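Local structure of 462aa long hypothetical selenium-binding protein (Sulfolobus tokodaii, 2ECE) at residues 201-206 with 228-233; 254-259 with 267-272. The protein is of unknown function but belongs to the selenium-binding protein family and so may bind selenium, on a beta-propeller scaffold. One frame throughout, in Å; residues are numbered along the deposited sequence.

How the interactions relate
Following the chain from the N terminus, residues 201-206, which begin as strand 201-204, come first. The chain then runs through a connection holding helices 210-213 and 222-225 and returns as 228-233, so interaction 1 closes that loop. After strand 239-245 it enters the next sheet. There 254-259 leads through a short loop to 267-272, and interaction 2 closes this hairpin. The two contacts lie in series, neither nested nor crossed, with centres about 10 Å apart. Interaction 1 joins the middle strands of one propeller sheet, interaction 2 the first two strands of the next. The two sheets meet where Leu256 CD1 packs on the backbone of Val203 and Ser204, and Ser205 OG probably hydrogen-bonds Leu254 O, 2.6 Å away.

Interaction 1 of 2, residues 201-206 with 228-233; sequences VLVSSE and NRIHFW
Ser204 and His231 form a hydrogen-bonded pair between the two middle strands of a four-stranded antiparallel propeller blade. His231 N reaches Ser204 O at 2.9 Å, and Ser204 N returns a bond to His231 O. Leu202 and Trp233 make the second such pair, with Val203 and Phe232 as the non-hydrogen-bonded pair between them.

The apolar contacts lie on both faces of the sheet. On one, Leu202 CD2 sits over a face of the Trp233 indole, 4.0 Å from the centroid of its five-membered ring, as a CH-pi contact. On the other, Val203 CG1 touches Phe232 CD1 at 3.6 Å. Trp285 of the next blade packs on Val203 and Phe232.

Ser204 and His231 share the face of Leu202 and Trp233, and Glu206 and Arg229 carry the polar contacts on beyond them. Ser204 OG stands between its backbone N and carbonyl carbon (chi1 62°), within 2.9 Å of Trp233 NE1, whose N-H it accepts. Glu206 OE1 takes Arg229 N at 3.1 Å from above the carboxylate plane, and Asn228 N adds a weak bond. Glu206 OE2 makes a long salt bridge to Arg229 NH1; Arg229 NH2 is paired with Asp186. One face of this guanidinium lies against His231 CE1. His231 ND1 is engaged by Arg240, while its NE2 donates to Glu206 OE2 at 2.6 Å, on the anti side but tilted 35° out of the carboxylate plane.

Interaction 2 of 2, residues 254-259 with 267-272; sequences LELRPL and GFINMV
Leu256 and Ile269 lie side by side in the beta hairpin that opens one blade of the beta propeller. Leu256 CD2 meets Ile269 CD1 at 3.8 Å. Ile269 CG1 is anti to the backbone N (chi1 -175°), which carries CD1 along the leucine. Trp285 of the next strand also packs on Leu256.

Further apolar pairs lie toward the two ends. Leu254 CD1 presses on Val272 CG2 at 3.5 Å, a tight contact. At the loop end, Leu259 CD2 comes to the edge of the Phe268 ring. Gly267 CA lies 3.7 Å from Pro258 CA, so the two backbones run close together here.

Arg257 and Phe268 form the hydrogen-bonded pair of the ladder, each backbone N reaching the other's O. Farther along, Leu254 N bonds to Asn270 O. Asn270 OD1 lies 3.0 Å from Glu255 N, and its ND2 is held by Val323 O.

The polar edge is built on Arg257. Its chain bends at chi2 (-70°) and turns the guanidinium back along its own strand. NH1 and NH2 both grip Glu255 OE1, which lies in the guanidinium plane. NH2 also pairs with Asp325 on the way to the next blade, and His75 holds Glu255 OE2. A leucine in place of Arg257 would probably leave the buried Glu255 OE1 and Asp325 without their cationic mate. The third bond within the strand runs from Arg257 NH1 to Leu256 O, 3.1 Å long, with the donor above the carbonyl plane.

Interaction 1 of 2, residues 201-206 with 228-233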
loop_
_atom_site.group_PDB
_atom_site.type_symbol
_atom_site.label_atom_id
_atom_site.label_comp_id
_atom_site.label_asym_id
_atom_site.label_seq_id
_atom_site.Cartn_x
_atom_site.Cartn_y
_atom_site.Cartn_z
ATOM N N VAL A 201 16.032 7.244 9.750
ATOM C CA VAL A 201 14.907 8.157 9.787
ATOM C C VAL A 201 13.680 7.415 9.306
ATOM O O VAL A 201 13.744 6.603 8.379
ATOM C CB VAL A 201 15.142 9.430 8.930
ATOM C CG1 VAL A 201 16.509 9.395 8.309
ATOM C CG2 VAL A 201 14.058 9.573 7.879
ATOM N N LEU A 202 12.567 7.695 9.968
ATOM C CA LEU A 202 11.296 7.085 9.640
ATOM C C LEU A 202 10.394 8.225 9.202
ATOM O O LEU A 202 10.475 9.329 9.741
ATOM C CB LEU A 202 10.718 6.383 10.875
ATOM C CG LEU A 202 9.345 5.708 10.763
ATOM C CD1 LEU A 202 9.290 4.517 11.719
ATOM C CD2 LEU A 202 8.236 6.703 11.075
ATOM N N VAL A 203 9.562 7.965 8.205
ATOM C CA VAL A 203 8.633 8.966 7.703
ATOM C C VAL A 203 7.241 8.382 7.867
ATOM O O VAL A 203 7.052 7.177 7.692
ATOM C CB VAL A 203 8.906 9.272 6.205
ATOM C CG1 VAL A 203 10.243 9.973 6.059
ATOM C CG2 VAL A 203 8.920 7.973 5.402
ATOM N N SER A 204 6.275 9.223 8.220
ATOM C CA SER A 204 4.898 8.784 8.403
ATOM C C SER A 204 3.970 9.798 7.737
ATOM O O SER A 204 4.314 10.983 7.629
ATOM C CB SER A 204 4.570 8.665 9.900
ATOM O OG SER A 204 4.677 9.920 10.563
ATOM N N SER A 205 2.799 9.335 7.304
ATOM C CA SER A 205 1.839 10.201 6.611
ATOM C C SER A 205 0.529 10.457 7.365
ATOM O O SER A 205 0.436 10.204 8.565
ATOM C CB SER A 205 1.541 9.622 5.222
ATOM O OG SER A 205 1.060 8.295 5.317
ATOM N N GLU A 206 -0.482 10.960 6.658
ATOM C CA GLU A 206 -1.757 11.279 7.306
ATOM C C GLU A 206 -2.992 11.128 6.416
ATOM O O GLU A 206 -3.059 11.692 5.320
ATOM C CB GLU A 206 -1.762 12.726 7.817
ATOM C CG GLU A 206 -0.572 13.190 8.654
ATOM C CD GLU A 206 -0.718 14.660 9.055
ATOM O OE1 GLU A 206 -1.370 15.406 8.298
ATOM O OE2 GLU A 206 -0.180 15.074 10.106
ATOM N N ASN A 228 -2.440 16.526 5.574
ATOM C CA ASN A 228 -1.623 16.816 4.406
ATOM C C ASN A 228 -0.157 17.017 4.769
ATOM O O ASN A 228 0.570 17.719 4.066
ATOM C CB ASN A 228 -2.154 18.056 3.674
ATOM C CG ASN A 228 -2.134 19.306 4.533
ATOM O OD1 ASN A 228 -2.432 20.400 4.049
ATOM N ND2 ASN A 228 -1.788 19.153 5.808
ATOM N N ARG A 229 0.279 16.380 5.856
ATOM C CA ARG A 229 1.657 16.504 6.314
ATOM C C ARG A 229 2.429 15.188 6.280
ATOM O O ARG A 229 1.846 14.110 6.403
ATOM C CB ARG A 229 1.686 17.013 7.759
ATOM C CG ARG A 229 0.775 18.185 8.049
ATOM C CD ARG A 229 0.446 18.236 9.541
ATOM N NE ARG A 229 1.554 18.706 10.362
ATOM C CZ ARG A 229 1.619 18.553 11.681
ATOM N NH1 ARG A 229 0.642 17.933 12.331
ATOM N NH2 ARG A 229 2.656 19.030 12.353
ATOM N N ILE A 230 3.745 15.297 6.111
ATOM C CA ILE A 230 4.638 14.147 6.153
ATOM C C ILE A 230 5.496 14.440 7.383
ATOM O O ILE A 230 5.945 15.573 7.587
ATOM C CB ILE A 230 5.540 14.021 4.893
ATOM C CG1 ILE A 230 6.630 12.970 5.143
ATOM C CG2 ILE A 230 6.168 15.356 4.549
ATOM C CD1 ILE A 230 7.431 12.586 3.892
ATOM N N HIS A 231 5.696 13.431 8.220
ATOM C CA HIS A 231 6.475 13.603 9.437
ATOM C C HIS A 231 7.804 12.872 9.333
ATOM O O HIS A 231 7.854 11.725 8.881
ATOM C CB HIS A 231 5.686 13.060 10.631
ATOM C CG HIS A 231 4.364 13.730 10.837
ATOM N ND1 HIS A 231 4.207 14.837 11.644
ATOM C CD2 HIS A 231 3.135 13.451 10.337
ATOM C CE1 HIS A 231 2.938 15.208 11.636
ATOM N NE2 HIS A 231 2.267 14.385 10.851
ATOM N N PHE A 232 8.873 13.543 9.749
ATOM C CA PHE A 232 10.210 12.960 9.727
ATOM C C PHE A 232 10.612 12.646 11.158
ATOM O O PHE A 232 10.546 13.515 12.032
ATOM C CB PHE A 232 11.197 13.942 9.096
ATOM C CG PHE A 232 10.848 14.298 7.685
ATOM C CD1 PHE A 232 11.107 13.408 6.651
ATOM C CD2 PHE A 232 10.175 15.485 7.402
ATOM C CE1 PHE A 232 10.693 13.686 5.351
ATOM C CE2 PHE A 232 9.755 15.774 6.104
ATOM C CZ PHE A 232 10.014 14.870 5.078
ATOM N N TRP A 233 11.032 11.407 11.394
ATOM C CA TRP A 233 11.413 10.976 12.731
ATOM C C TRP A 233 12.821 10.411 12.821
ATOM O O TRP A 233 13.379 9.932 11.837
ATOM C CB TRP A 233 10.485 9.870 13.232
ATOM C CG TRP A 233 9.031 10.111 13.107
ATOM C CD1 TRP A 233 8.314 10.253 11.956
ATOM C CD2 TRP A 233 8.084 10.135 14.178
ATOM N NE1 TRP A 233 6.975 10.356 12.242
ATOM C CE2 TRP A 233 6.805 10.287 13.600
ATOM C CE3 TRP A 233 8.193 10.037 15.572
ATOM C CZ2 TRP A 233 5.634 10.348 14.371
ATOM C CZ3 TRP A 233 7.027 10.099 16.340
ATOM C CH2 TRP A 233 5.766 10.251 15.736
#

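Interaction 2 of 2, residues 254-259 with 267-272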
loop_
_atom_site.group_PDB
_atom_site.type_symbol
_atom_site.label_atom_id
_atom_site.label_comp_id
_atom_site.label_asym_id
_atom_site.label_seq_id
_atom_site.Cartn_x
_atom_site.Cartn_y
_atom_site.Cartn_z
ATOM N N LEU A 254 -1.094 9.916 1.572
ATOM C CA LEU A 254 -1.099 8.490 1.750
ATOM C C LEU A 254 0.301 7.806 1.730
ATOM O O LEU A 254 0.978 7.726 2.765
ATOM C CB LEU A 254 -2.106 7.858 0.674
ATOM C CG LEU A 254 -3.536 8.421 0.916
ATOM C CD1 LEU A 254 -4.476 7.515 0.170
ATOM C CD2 LEU A 254 -3.950 8.473 2.402
ATOM N N GLU A 255 0.481 7.008 0.652
ATOM C CA GLU A 255 1.629 6.131 0.444
ATOM C C GLU A 255 3.007 6.707 0.355
ATOM O O GLU A 255 3.298 7.557 -0.511
ATOM C CB GLU A 255 1.383 5.223 -0.792
ATOM C CG GLU A 255 0.108 4.370 -0.779
ATOM C CD GLU A 255 0.084 3.297 0.304
ATOM O OE1 GLU A 255 1.157 2.767 0.647
ATOM O OE2 GLU A 255 -1.015 2.966 0.801
ATOM N N LEU A 256 3.878 6.202 1.225
ATOM C CA LEU A 256 5.256 6.702 1.332
ATOM C C LEU A 256 6.232 5.762 0.678
ATOM O O LEU A 256 6.284 4.584 1.039
ATOM C CB LEU A 256 5.656 6.894 2.810
ATOM C CG LEU A 256 5.140 8.161 3.487
ATOM C CD1 LEU A 256 5.193 8.019 4.997
ATOM C CD2 LEU A 256 5.974 9.342 3.015
ATOM N N ARG A 257 7.014 6.258 -0.274
ATOM C CA ARG A 257 7.946 5.383 -0.965
ATOM C C ARG A 257 9.363 5.933 -1.076
ATOM O O ARG A 257 9.677 6.699 -1.985
ATOM C CB ARG A 257 7.422 5.063 -2.371
ATOM C CG ARG A 257 6.073 4.340 -2.404
ATOM C CD ARG A 257 6.163 2.887 -1.907
ATOM N NE ARG A 257 4.888 2.183 -2.083
ATOM C CZ ARG A 257 3.855 2.262 -1.248
ATOM N NH1 ARG A 257 3.932 3.005 -0.153
ATOM N NH2 ARG A 257 2.730 1.621 -1.528
ATOM N N PRO A 258 10.231 5.571 -0.121
ATOM C CA PRO A 258 11.625 6.030 -0.139
ATOM C C PRO A 258 12.268 5.362 -1.363
ATOM O O PRO A 258 11.792 4.311 -1.804
ATOM C CB PRO A 258 12.204 5.437 1.150
ATOM C CG PRO A 258 10.998 5.281 2.050
ATOM C CD PRO A 258 9.938 4.792 1.097
ATOM N N LEU A 259 13.319 5.952 -1.932
ATOM C CA LEU A 259 13.969 5.271 -3.045
ATOM C C LEU A 259 14.587 4.029 -2.394
ATOM O O LEU A 259 14.886 4.032 -1.193
ATOM C CB LEU A 259 15.056 6.136 -3.693
ATOM C CG LEU A 259 14.580 7.308 -4.561
ATOM C CD1 LEU A 259 15.739 7.784 -5.440
ATOM C CD2 LEU A 259 13.419 6.884 -5.435
ATOM N N GLY A 267 12.330 10.227 -1.443
ATOM C CA GLY A 267 11.265 9.314 -1.787
ATOM C C GLY A 267 10.049 10.114 -2.211
ATOM O O GLY A 267 10.083 11.350 -2.224
ATOM N N PHE A 268 8.969 9.414 -2.543
ATOM C CA PHE A 268 7.738 10.064 -2.985
ATOM C C PHE A 268 6.543 9.797 -2.079
ATOM O O PHE A 268 6.586 8.932 -1.192
ATOM C CB PHE A 268 7.364 9.602 -4.398
ATOM C CG PHE A 268 8.419 9.882 -5.434
ATOM C CD1 PHE A 268 9.483 9.004 -5.621
ATOM C CD2 PHE A 268 8.342 11.029 -6.227
ATOM C CE1 PHE A 268 10.463 9.263 -6.588
ATOM C CE2 PHE A 268 9.315 11.300 -7.199
ATOM C CZ PHE A 268 10.378 10.414 -7.377
ATOM N N ILE A 269 5.484 10.568 -2.314
ATOM C CA ILE A 269 4.221 10.422 -1.600
ATOM C C ILE A 269 3.130 11.051 -2.455
ATOM O O ILE A 269 3.358 12.056 -3.142
ATOM C CB ILE A 269 4.219 11.101 -0.208
ATOM C CG1 ILE A 269 2.897 10.783 0.505
ATOM C CG2 ILE A 269 4.373 12.605 -0.342
ATOM C CD1 ILE A 269 2.830 11.258 1.953
ATOM N N ASN A 270 1.952 10.442 -2.427
ATOM C CA ASN A 270 0.826 10.945 -3.190
ATOM C C ASN A 270 -0.169 11.707 -2.318
ATOM O O ASN A 270 -0.465 11.305 -1.185
ATOM C CB ASN A 270 0.109 9.783 -3.893
ATOM C CG ASN A 270 -0.404 8.718 -2.918
ATOM O OD1 ASN A 270 0.344 8.204 -2.083
ATOM N ND2 ASN A 270 -1.680 8.374 -3.036
ATOM N N MET A 271 -0.639 12.834 -2.843
ATOM C CA MET A 271 -1.654 13.646 -2.187
ATOM C C MET A 271 -2.846 13.349 -3.076
ATOM O O MET A 271 -2.840 13.695 -4.257
ATOM C CB MET A 271 -1.308 15.136 -2.246
ATOM C CG MET A 271 -0.242 15.574 -1.261
ATOM S SD MET A 271 -0.512 14.958 0.434
ATOM C CE MET A 271 -2.067 15.720 0.857
ATOM N N VAL A 272 -3.857 12.694 -2.516
ATOM C CA VAL A 272 -5.028 12.291 -3.291
ATOM C C VAL A 272 -5.891 13.370 -3.941
ATOM O O VAL A 272 -6.226 13.264 -5.122
ATOM C CB VAL A 272 -5.962 11.381 -2.452
ATOM C CG1 VAL A 272 -7.155 10.938 -3.294
ATOM C CG2 VAL A 272 -5.188 10.161 -1.955
#